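Local atomic coordinates of pyruvate kinase (Pseudomonas aeruginosa, PDB entry 6QXL), a protein that probably catalyses the last step of glycolysis, the transfer of phosphate from phosphoenolpyruvate to ADP that yields pyruvate and ATP, with magnesium and potassium as cofactors. Residues P42-R53 with L182-Y190; P401-Q412 with G420-P428. All coordinates share one frame; numbering follows the deposited sequence.

Contact 1 of 2, residues P42-R53 with L182-Y190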
loop_
_atom_site.group_PDB
_atom_site.type_symbol
_atom_site.label_atom_id
_atom_site.label_comp_id
_atom_site.label_asym_id
_atom_site.label_seq_id
_atom_site.Cartn_x
_atom_site.Cartn_y
_atom_site.Cartn_z
ATOM N N PRO A 42 -10.721 2.465 -53.938
ATOM C CA PRO A 42 -10.775 3.831 -53.442
ATOM C C PRO A 42 -12.172 4.467 -53.406
ATOM O O PRO A 42 -12.497 5.145 -52.434
ATOM C CB PRO A 42 -9.839 4.575 -54.384
ATOM C CG PRO A 42 -8.812 3.570 -54.747
ATOM C CD PRO A 42 -9.507 2.238 -54.736
ATOM N N ASP A 43 -12.989 4.224 -54.418
ATOM C CA ASP A 43 -14.316 4.846 -54.446
ATOM C C ASP A 43 -15.284 4.197 -53.489
ATOM O O ASP A 43 -16.156 4.882 -52.937
ATOM C CB ASP A 43 -14.881 4.937 -55.864
ATOM C CG ASP A 43 -14.051 5.863 -56.775
ATOM O OD1 ASP A 43 -13.348 6.824 -56.326
ATOM O OD2 ASP A 43 -14.023 5.572 -57.975
ATOM N N GLU A 44 -15.121 2.910 -53.246
ATOM C CA GLU A 44 -15.913 2.225 -52.206
ATOM C C GLU A 44 -15.659 2.853 -50.831
ATOM O O GLU A 44 -16.599 3.078 -50.045
ATOM C CB GLU A 44 -15.630 0.716 -52.170
ATOM C CG GLU A 44 -16.396 -0.058 -53.265
ATOM C CD GLU A 44 -15.963 -1.505 -53.465
ATOM O OE1 GLU A 44 -14.729 -1.781 -53.339
ATOM O OE2 GLU A 44 -16.819 -2.352 -53.789
ATOM N N HIS A 45 -14.395 3.163 -50.553
ATOM C CA HIS A 45 -14.052 3.800 -49.292
ATOM C C HIS A 45 -14.617 5.217 -49.235
ATOM O O HIS A 45 -15.257 5.593 -48.245
ATOM C CB HIS A 45 -12.541 3.787 -49.061
ATOM C CG HIS A 45 -11.978 2.403 -48.903
ATOM N ND1 HIS A 45 -12.519 1.456 -48.038
ATOM C CD2 HIS A 45 -10.939 1.805 -49.536
ATOM C CE1 HIS A 45 -11.818 0.348 -48.151
ATOM N NE2 HIS A 45 -10.862 0.529 -49.057
ATOM N N ARG A 46 -14.403 5.992 -50.295
ATOM C CA ARG A 46 -14.936 7.357 -50.345
ATOM C C ARG A 46 -16.436 7.403 -50.105
ATOM O O ARG A 46 -16.922 8.260 -49.375
ATOM C CB ARG A 46 -14.630 7.991 -51.682
ATOM C CG ARG A 46 -13.204 8.381 -51.841
ATOM C CD ARG A 46 -13.095 9.302 -53.051
ATOM N NE ARG A 46 -11.769 9.922 -53.133
ATOM C CZ ARG A 46 -10.747 9.440 -53.834
ATOM N NH1 ARG A 46 -10.833 8.253 -54.494
ATOM N NH2 ARG A 46 -9.590 10.102 -53.811
ATOM N N ALA A 47 -17.158 6.469 -50.711
ATOM C CA ALA A 47 -18.608 6.456 -50.583
ATOM C C ALA A 47 -19.021 6.182 -49.139
ATOM O O ALA A 47 -19.893 6.873 -48.601
ATOM C CB ALA A 47 -19.218 5.426 -51.524
ATOM N N ARG A 48 -18.380 5.190 -48.530
ATOM C CA ARG A 48 -18.639 4.869 -47.131
ATOM C C ARG A 48 -18.254 6.036 -46.201
ATOM O O ARG A 48 -19.021 6.411 -45.314
ATOM C CB ARG A 48 -17.894 3.597 -46.722
ATOM C CG ARG A 48 -18.465 2.330 -47.319
ATOM C CD ARG A 48 -17.490 1.192 -47.159
ATOM N NE ARG A 48 -17.941 -0.025 -47.849
ATOM C CZ ARG A 48 -17.136 -1.052 -48.146
ATOM N NH1 ARG A 48 -15.839 -1.032 -47.800
ATOM N NH2 ARG A 48 -17.612 -2.109 -48.771
ATOM N N ALA A 49 -17.087 6.628 -46.446
ATOM C CA ALA A 49 -16.623 7.756 -45.625
ATOM C C ALA A 49 -17.626 8.900 -45.623
ATOM O O ALA A 49 -17.970 9.430 -44.549
ATOM C CB ALA A 49 -15.262 8.244 -46.092
ATOM N N ARG A 50 -18.121 9.245 -46.817
ATOM C CA ARG A 50 -19.092 10.324 -46.955
ATOM C C ARG A 50 -20.386 9.970 -46.231
ATOM O O ARG A 50 -20.987 10.818 -45.565
ATOM C CB ARG A 50 -19.339 10.608 -48.433
ATOM C CG ARG A 50 -20.269 11.735 -48.816
ATOM C CD ARG A 50 -20.258 12.102 -50.299
ATOM N NE ARG A 50 -18.992 12.054 -51.090
ATOM C CZ ARG A 50 -17.932 12.853 -50.908
ATOM N NH1 ARG A 50 -16.850 12.701 -51.661
ATOM N NH2 ARG A 50 -17.947 13.794 -49.966
ATOM N N LEU A 51 -20.790 8.715 -46.332
ATOM C CA LEU A 51 -22.068 8.280 -45.797
ATOM C C LEU A 51 -22.056 8.260 -44.267
ATOM O O LEU A 51 -23.049 8.629 -43.637
ATOM C CB LEU A 51 -22.388 6.886 -46.355
ATOM C CG LEU A 51 -23.811 6.452 -46.685
ATOM C CD1 LEU A 51 -24.603 7.534 -47.379
ATOM C CD2 LEU A 51 -23.768 5.208 -47.564
ATOM N N VAL A 52 -20.946 7.838 -43.673
ATOM C CA VAL A 52 -20.867 7.770 -42.219
ATOM C C VAL A 52 -20.882 9.181 -41.660
ATOM O O VAL A 52 -21.600 9.461 -40.703
ATOM C CB VAL A 52 -19.629 6.986 -41.730
ATOM C CG1 VAL A 52 -19.510 7.039 -40.212
ATOM C CG2 VAL A 52 -19.558 5.609 -42.220
ATOM N N ARG A 53 -20.129 10.083 -42.273
ATOM C CA ARG A 53 -20.102 11.470 -41.795
ATOM C C ARG A 53 -21.450 12.154 -41.923
ATOM O O ARG A 53 -21.846 12.895 -41.039
ATOM C CB ARG A 53 -19.001 12.269 -42.495
ATOM C CG ARG A 53 -17.636 11.921 -41.942
ATOM C CD ARG A 53 -16.503 12.546 -42.709
ATOM N NE ARG A 53 -15.261 12.437 -41.925
ATOM C CZ ARG A 53 -14.019 12.530 -42.420
ATOM N NH1 ARG A 53 -13.815 12.778 -43.709
ATOM N NH2 ARG A 53 -12.975 12.387 -41.616
ATOM N N LEU A 182 -4.385 8.767 -50.240
ATOM C CA LEU A 182 -5.831 8.623 -50.237
ATOM C C LEU A 182 -6.422 9.036 -48.891
ATOM O O LEU A 182 -7.451 9.697 -48.846
ATOM C CB LEU A 182 -6.224 7.187 -50.584
ATOM C CG LEU A 182 -7.703 6.868 -50.491
ATOM C CD1 LEU A 182 -8.543 7.805 -51.341
ATOM C CD2 LEU A 182 -7.997 5.444 -50.872
ATOM N N ALA A 183 -5.765 8.651 -47.802
ATOM C CA ALA A 183 -6.242 8.991 -46.469
ATOM C C ALA A 183 -6.223 10.498 -46.251
ATOM O O ALA A 183 -7.216 11.078 -45.782
ATOM C CB ALA A 183 -5.415 8.288 -45.406
ATOM N N ALA A 184 -5.108 11.126 -46.615
ATOM C CA ALA A 184 -5.007 12.584 -46.546
ATOM C C ALA A 184 -6.100 13.266 -47.373
ATOM O O ALA A 184 -6.740 14.211 -46.908
ATOM C CB ALA A 184 -3.623 13.044 -46.995
ATOM N N ASP A 185 -6.344 12.740 -48.570
ATOM C CA ASP A 185 -7.346 13.302 -49.474
ATOM C C ASP A 185 -8.751 13.190 -48.896
ATOM O O ASP A 185 -9.573 14.055 -49.122
ATOM C CB ASP A 185 -7.256 12.619 -50.850
ATOM C CG ASP A 185 -8.126 13.273 -51.914
ATOM O OD1 ASP A 185 -7.902 14.477 -52.160
ATOM O OD2 ASP A 185 -9.043 12.574 -52.475
ATOM N N MET A 186 -9.020 12.130 -48.144
ATOM C CA MET A 186 -10.335 11.932 -47.526
ATOM C C MET A 186 -10.480 12.630 -46.183
ATOM O O MET A 186 -11.551 12.556 -45.588
ATOM C CB MET A 186 -10.597 10.434 -47.329
ATOM C CG MET A 186 -10.712 9.621 -48.609
ATOM S SD MET A 186 -10.699 7.859 -48.259
ATOM C CE MET A 186 -12.382 7.667 -47.690
ATOM N N ASP A 187 -9.424 13.302 -45.702
ATOM C CA ASP A 187 -9.413 13.950 -44.367
ATOM C C ASP A 187 -9.710 12.967 -43.244
ATOM O O ASP A 187 -10.529 13.229 -42.364
ATOM C CB ASP A 187 -10.412 15.129 -44.286
ATOM C CG ASP A 187 -9.904 16.368 -44.955
ATOM O OD1 ASP A 187 -8.730 16.423 -45.460
ATOM O OD2 ASP A 187 -10.706 17.320 -44.928
ATOM N N LEU A 188 -9.056 11.814 -43.284
ATOM C CA LEU A 188 -9.275 10.812 -42.259
ATOM C C LEU A 188 -8.724 11.294 -40.920
ATOM O O LEU A 188 -7.708 11.985 -40.864
ATOM C CB LEU A 188 -8.634 9.485 -42.660
ATOM C CG LEU A 188 -9.198 8.784 -43.900
ATOM C CD1 LEU A 188 -8.591 7.407 -44.029
ATOM C CD2 LEU A 188 -10.720 8.691 -43.859
ATOM N N ASP A 189 -9.421 10.931 -39.855
ATOM C CA ASP A 189 -9.048 11.339 -38.508
ATOM C C ASP A 189 -7.899 10.500 -37.938
ATOM O O ASP A 189 -7.056 11.018 -37.206
ATOM C CB ASP A 189 -10.272 11.266 -37.626
ATOM C CG ASP A 189 -11.431 12.049 -38.208
ATOM O OD1 ASP A 189 -11.318 13.274 -38.335
ATOM O OD2 ASP A 189 -12.424 11.442 -38.609
ATOM N N TYR A 190 -7.869 9.209 -38.278
ATOM C CA TYR A 190 -6.815 8.302 -37.823
ATOM C C TYR A 190 -6.317 7.470 -38.987
ATOM O O TYR A 190 -7.084 7.081 -39.860
ATOM C CB TYR A 190 -7.332 7.362 -36.715
ATOM C CG TYR A 190 -7.581 8.034 -35.396
ATOM C CD1 TYR A 190 -6.536 8.309 -34.523
ATOM C CD2 TYR A 190 -8.861 8.404 -35.021
ATOM C CE1 TYR A 190 -6.772 8.930 -33.313
ATOM C CE2 TYR A 190 -9.101 9.024 -33.807
ATOM C CZ TYR A 190 -8.062 9.258 -32.960
ATOM O OH TYR A 190 -8.311 9.895 -31.782
#

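Contact 2 of 2, residues P401-Q412 with G420-P428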
loop_
_atom_site.group_PDB
_atom_site.type_symbol
_atom_site.label_atom_id
_atom_site.label_comp_id
_atom_site.label_asym_id
_atom_site.label_seq_id
_atom_site.Cartn_x
_atom_site.Cartn_y
_atom_site.Cartn_z
ATOM N N PRO A 401 -17.922 12.353 -16.470
ATOM C CA PRO A 401 -17.918 12.699 -17.900
ATOM C C PRO A 401 -16.975 13.826 -18.253
ATOM O O PRO A 401 -16.984 14.866 -17.601
ATOM C CB PRO A 401 -19.354 13.127 -18.150
ATOM C CG PRO A 401 -20.156 12.527 -17.054
ATOM C CD PRO A 401 -19.266 12.435 -15.876
ATOM N N ILE A 402 -16.142 13.598 -19.256
ATOM C CA ILE A 402 -15.233 14.600 -19.781
ATOM C C ILE A 402 -15.787 15.126 -21.106
ATOM O O ILE A 402 -15.947 14.377 -22.071
ATOM C CB ILE A 402 -13.850 13.985 -20.019
ATOM C CG1 ILE A 402 -13.304 13.421 -18.706
ATOM C CG2 ILE A 402 -12.902 15.015 -20.637
ATOM C CD1 ILE A 402 -12.038 12.615 -18.846
ATOM N N TYR A 403 -16.087 16.421 -21.155
ATOM C CA TYR A 403 -16.612 17.054 -22.374
ATOM C C TYR A 403 -15.553 17.889 -23.055
ATOM O O TYR A 403 -15.045 18.824 -22.459
ATOM C CB TYR A 403 -17.813 17.883 -22.025
ATOM C CG TYR A 403 -18.957 17.042 -21.545
ATOM C CD1 TYR A 403 -19.781 16.380 -22.443
ATOM C CD2 TYR A 403 -19.213 16.887 -20.195
ATOM C CE1 TYR A 403 -20.836 15.592 -21.999
ATOM C CE2 TYR A 403 -20.288 16.112 -19.761
ATOM C CZ TYR A 403 -21.075 15.474 -20.676
ATOM O OH TYR A 403 -22.105 14.714 -20.238
ATOM N N ALA A 404 -15.202 17.524 -24.285
ATOM C CA ALA A 404 -14.254 18.289 -25.093
ATOM C C ALA A 404 -15.032 19.347 -25.902
ATOM O O ALA A 404 -15.744 19.014 -26.865
ATOM C CB ALA A 404 -13.484 17.359 -26.021
ATOM N N TYR A 405 -14.910 20.601 -25.463
ATOM C CA TYR A 405 -15.481 21.760 -26.139
ATOM C C TYR A 405 -14.478 22.262 -27.169
ATOM O O TYR A 405 -13.375 22.708 -26.818
ATOM C CB TYR A 405 -15.800 22.867 -25.140
ATOM C CG TYR A 405 -17.044 22.640 -24.291
ATOM C CD1 TYR A 405 -17.198 21.509 -23.510
ATOM C CD2 TYR A 405 -18.036 23.587 -24.235
ATOM C CE1 TYR A 405 -18.337 21.331 -22.723
ATOM C CE2 TYR A 405 -19.185 23.399 -23.462
ATOM C CZ TYR A 405 -19.315 22.277 -22.703
ATOM O OH TYR A 405 -20.438 22.098 -21.922
ATOM N N SER A 406 -14.842 22.180 -28.441
ATOM C CA SER A 406 -13.957 22.637 -29.487
ATOM C C SER A 406 -14.760 23.191 -30.652
ATOM O O SER A 406 -15.886 22.762 -30.908
ATOM C CB SER A 406 -13.054 21.510 -29.956
ATOM O OG SER A 406 -11.953 22.008 -30.694
ATOM N N PRO A 407 -14.205 24.182 -31.340
ATOM C CA PRO A 407 -14.860 24.666 -32.538
ATOM C C PRO A 407 -14.497 23.839 -33.775
ATOM O O PRO A 407 -15.274 23.801 -34.713
ATOM C CB PRO A 407 -14.327 26.088 -32.651
ATOM C CG PRO A 407 -12.939 26.008 -32.078
ATOM C CD PRO A 407 -13.036 25.007 -30.974
ATOM N N HIS A 408 -13.353 23.163 -33.754
ATOM C CA HIS A 408 -12.822 22.490 -34.927
ATOM C C HIS A 408 -13.413 21.097 -35.138
ATOM O O HIS A 408 -13.647 20.368 -34.193
ATOM C CB HIS A 408 -11.314 22.387 -34.871
ATOM C CG HIS A 408 -10.628 23.684 -34.564
ATOM N ND1 HIS A 408 -11.163 24.912 -34.887
ATOM C CD2 HIS A 408 -9.456 23.935 -33.940
ATOM C CE1 HIS A 408 -10.347 25.861 -34.480
ATOM N NE2 HIS A 408 -9.313 25.298 -33.892
ATOM N N ARG A 409 -13.639 20.735 -36.406
ATOM C CA ARG A 409 -14.172 19.420 -36.743
ATOM C C ARG A 409 -13.130 18.329 -36.530
ATOM O O ARG A 409 -13.454 17.264 -36.030
ATOM C CB ARG A 409 -14.700 19.386 -38.167
ATOM C CG ARG A 409 -15.404 18.086 -38.611
ATOM C CD ARG A 409 -15.019 17.594 -40.005
ATOM N NE ARG A 409 -13.574 17.529 -40.325
ATOM C CZ ARG A 409 -12.778 16.464 -40.228
ATOM N NH1 ARG A 409 -13.244 15.281 -39.776
ATOM N NH2 ARG A 409 -11.481 16.640 -40.608
ATOM N N GLU A 410 -11.893 18.621 -36.897
ATOM C CA GLU A 410 -10.752 17.724 -36.675
ATOM C C GLU A 410 -10.739 17.229 -35.214
ATOM O O GLU A 410 -10.632 16.030 -34.962
ATOM C CB GLU A 410 -9.465 18.482 -37.007
ATOM C CG GLU A 410 -8.194 17.732 -37.122
ATOM C CD GLU A 410 -6.965 18.673 -37.291
ATOM O OE1 GLU A 410 -7.110 19.880 -37.607
ATOM O OE2 GLU A 410 -5.822 18.163 -37.085
ATOM N N THR A 411 -10.916 18.152 -34.283
ATOM C CA THR A 411 -10.893 17.833 -32.867
ATOM C C THR A 411 -12.174 17.147 -32.441
ATOM O O THR A 411 -12.136 16.181 -31.682
ATOM C CB THR A 411 -10.646 19.120 -32.039
ATOM O OG1 THR A 411 -9.391 19.685 -32.443
ATOM C CG2 THR A 411 -10.635 18.852 -30.563
ATOM N N GLN A 412 -13.310 17.639 -32.923
ATOM C CA GLN A 412 -14.606 17.040 -32.559
ATOM C C GLN A 412 -14.654 15.540 -32.880
ATOM O O GLN A 412 -15.282 14.775 -32.164
ATOM C CB GLN A 412 -15.746 17.757 -33.285
ATOM C CG GLN A 412 -16.047 19.150 -32.738
ATOM C CD GLN A 412 -16.801 20.037 -33.718
ATOM O OE1 GLN A 412 -17.167 19.606 -34.822
ATOM N NE2 GLN A 412 -16.983 21.273 -33.346
ATOM N N GLY A 420 -14.352 7.906 -22.290
ATOM C CA GLY A 420 -15.045 8.789 -21.365
ATOM C C GLY A 420 -15.245 10.227 -21.871
ATOM O O GLY A 420 -15.795 11.041 -21.137
ATOM N N VAL A 421 -14.808 10.542 -23.088
ATOM C CA VAL A 421 -14.870 11.892 -23.607
ATOM C C VAL A 421 -16.024 12.036 -24.618
ATOM O O VAL A 421 -16.178 11.202 -25.497
ATOM C CB VAL A 421 -13.562 12.273 -24.301
ATOM C CG1 VAL A 421 -13.605 13.720 -24.782
ATOM C CG2 VAL A 421 -12.400 12.051 -23.357
ATOM N N GLU A 422 -16.826 13.083 -24.465
ATOM C CA GLU A 422 -17.867 13.424 -25.426
ATOM C C GLU A 422 -17.557 14.780 -26.044
ATOM O O GLU A 422 -16.998 15.662 -25.393
ATOM C CB GLU A 422 -19.241 13.453 -24.757
ATOM C CG GLU A 422 -19.779 12.083 -24.322
ATOM C CD GLU A 422 -20.896 12.102 -23.271
ATOM O OE1 GLU A 422 -21.962 12.639 -23.632
ATOM O OE2 GLU A 422 -20.725 11.518 -22.158
ATOM N N THR A 423 -17.910 14.950 -27.310
ATOM C CA THR A 423 -17.703 16.225 -27.987
ATOM C C THR A 423 -18.894 17.152 -27.771
ATOM O O THR A 423 -20.057 16.735 -27.879
ATOM C CB THR A 423 -17.564 16.034 -29.482
ATOM O OG1 THR A 423 -16.504 15.121 -29.745
ATOM C CG2 THR A 423 -17.221 17.318 -30.129
ATOM N N ILE A 424 -18.581 18.409 -27.472
ATOM C CA ILE A 424 -19.563 19.483 -27.474
ATOM C C ILE A 424 -19.028 20.589 -28.390
ATOM O O ILE A 424 -18.074 21.275 -28.025
ATOM C CB ILE A 424 -19.780 20.076 -26.077
ATOM C CG1 ILE A 424 -20.273 19.013 -25.079
ATOM C CG2 ILE A 424 -20.750 21.237 -26.166
ATOM C CD1 ILE A 424 -21.707 18.613 -25.203
ATOM N N PRO A 425 -19.645 20.787 -29.573
ATOM C CA PRO A 425 -19.142 21.855 -30.456
ATOM C C PRO A 425 -19.402 23.225 -29.814
ATOM O O PRO A 425 -20.500 23.451 -29.238
ATOM C CB PRO A 425 -19.944 21.680 -31.745
ATOM C CG PRO A 425 -20.645 20.379 -31.607
ATOM C CD PRO A 425 -20.844 20.152 -30.130
ATOM N N PHE A 426 -18.383 24.079 -29.862
ATOM C CA PHE A 426 -18.368 25.300 -29.078
ATOM C C PHE A 426 -17.211 26.169 -29.522
ATOM O O PHE A 426 -16.099 25.666 -29.759
ATOM C CB PHE A 426 -18.247 24.946 -27.600
ATOM C CG PHE A 426 -18.419 26.095 -26.651
ATOM C CD1 PHE A 426 -17.306 26.784 -26.218
ATOM C CD2 PHE A 426 -19.686 26.413 -26.114
ATOM C CE1 PHE A 426 -17.437 27.832 -25.302
ATOM C CE2 PHE A 426 -19.811 27.423 -25.192
ATOM C CZ PHE A 426 -18.700 28.120 -24.761
ATOM N N ASP A 427 -17.495 27.467 -29.677
ATOM C CA ASP A 427 -16.498 28.446 -30.100
ATOM C C ASP A 427 -16.431 29.579 -29.092
ATOM O O ASP A 427 -17.181 30.548 -29.207
ATOM C CB ASP A 427 -16.789 29.013 -31.494
ATOM C CG ASP A 427 -15.598 29.784 -32.064
ATOM O OD1 ASP A 427 -14.572 29.932 -31.342
ATOM O OD2 ASP A 427 -15.685 30.232 -33.232
ATOM N N PRO A 428 -15.493 29.488 -28.129
ATOM C CA PRO A 428 -15.429 30.538 -27.120
ATOM C C PRO A 428 -14.961 31.906 -27.677
ATOM O O PRO A 428 -15.442 32.940 -27.196
ATOM C CB PRO A 428 -14.450 29.963 -26.087
ATOM C CG PRO A 428 -13.524 29.130 -26.892
ATOM C CD PRO A 428 -14.338 28.575 -28.034
#

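Contact 1 of 2, residues P42-R53 with L182-Y190
On the outer layer of the (beta/alpha)8 barrel, helix 42-58 packs against the last turn of helix 174-185 and the Schellman motif that ends it, with Met186 pressed against Ala49. Met186 suits the place because its flexible thioether can bend at chi3 (78°), turning CE onto helix 42-58; Met186 CE lies 3.3 Å from Ala49 CB, whose small methyl admits it, and 3.6 Å from the carbonyl O of His45. Arg53 reaches the turn with a long, extended chain. Arg53 NH1 donates to Met186 O at 3.0 Å, nearly in line with that carbonyl, while Arg53 NH2 is shared between Asp187 O at 2.7 Å and Asp189 OD2 at 3.2 Å. All three acceptors sit at the edge of the guanidinium, near its plane, which limits its rotation. Asp189 OD2 is approached from above the carboxylate plane and also accepts from Leu65 N, so Asp189 ties the arginine to strand 64-68. Nearer the surface, Arg46 NH2 meets Asp185 OD2 in a straight salt bridge of 2.9 Å, the carboxylate turned 76° from the guanidinium. Leu182 CD1 lies over one face of that guanidinium, 3.5 Å from Arg46 NH2, and its other methyl, CD2, touches Pro42. Apolar packing between neighbouring helices, with one surface salt bridge and an arginine gripping the turn beside strand 64-68, builds this side of the TIM barrel's outer layer.

Contact 2 of 2, residues P401-Q412 with G420-P428
Tyr405 lays one face of its ring against Ile424, whose CB stands 3.9 Å from the ring centroid, almost on the normal, in a CH-pi contact. The same ring turns an edge to the face of Phe426 in a T-shaped pair, planes 71° apart, with Tyr405 CD2 3.5 Å from Phe426 CG. With CG anti to the backbone N (chi1 -172°), Phe426 swings its ring alongside Tyr405, and chi2 of -93° turns the face to it. A flat tyrosine beside a branched isoleucine fills this side of the sheet closely, and Tyr403 extends the layer, its CD1 3.8 Å from Ile424 CG1. Strands 402-406 and 421-425 run parallel, joined by a ladder of backbone bonds from Gly420 O to Phe426 N, with the Ser406 N to Ile424 O step weak. On the other face Ala404 and Ile402 pack on Val421, while Thr423 meets Gln412. Thr423 OG1 donates to Gln412 O at 2.7 Å, in the carbonyl plane on a lone pair, while Thr423 CG2 packs on Gln412 CG. Gln412 suits its place by reach: its NE2 bonds Ser406 O at 3.1 Å from one face of that carbonyl, and Phe426 N arrives from the other. Helix 409-414 thus grips both strands of its beta-alpha-beta unit; helix 436-446 packs on Tyr403, Tyr405 and Ile424, helix 388-394 on Ile402, Ala404 and Val421, and strand 377-383 continues the sheet beyond 402-406.

How the contacts relate
Contact 1 belongs to the barrel domain and contact 2 to the alpha/beta domain; their centres lie 22 Å apart, yet they meet through Arg409. Arg409 NH1 forms a salt bridge of 3.1 Å with Asp189 OD1, part of the carboxylate that also binds Arg53 in contact 1. That carboxylate therefore faces two arginines, and probably offsets the closeness of Arg409 NH1 to Arg53 NH2. The contacts lie at different distances from different ligands: the His45 side chain of contact 1 is about 13 Å from the bound malonate, and the Pro407 side chain of contact 2 about 7 Å from glucose-6-phosphate. Asp189 and Arg409 thus form a direct link between the catalytic barrel and the domain that binds the sugar phosphate.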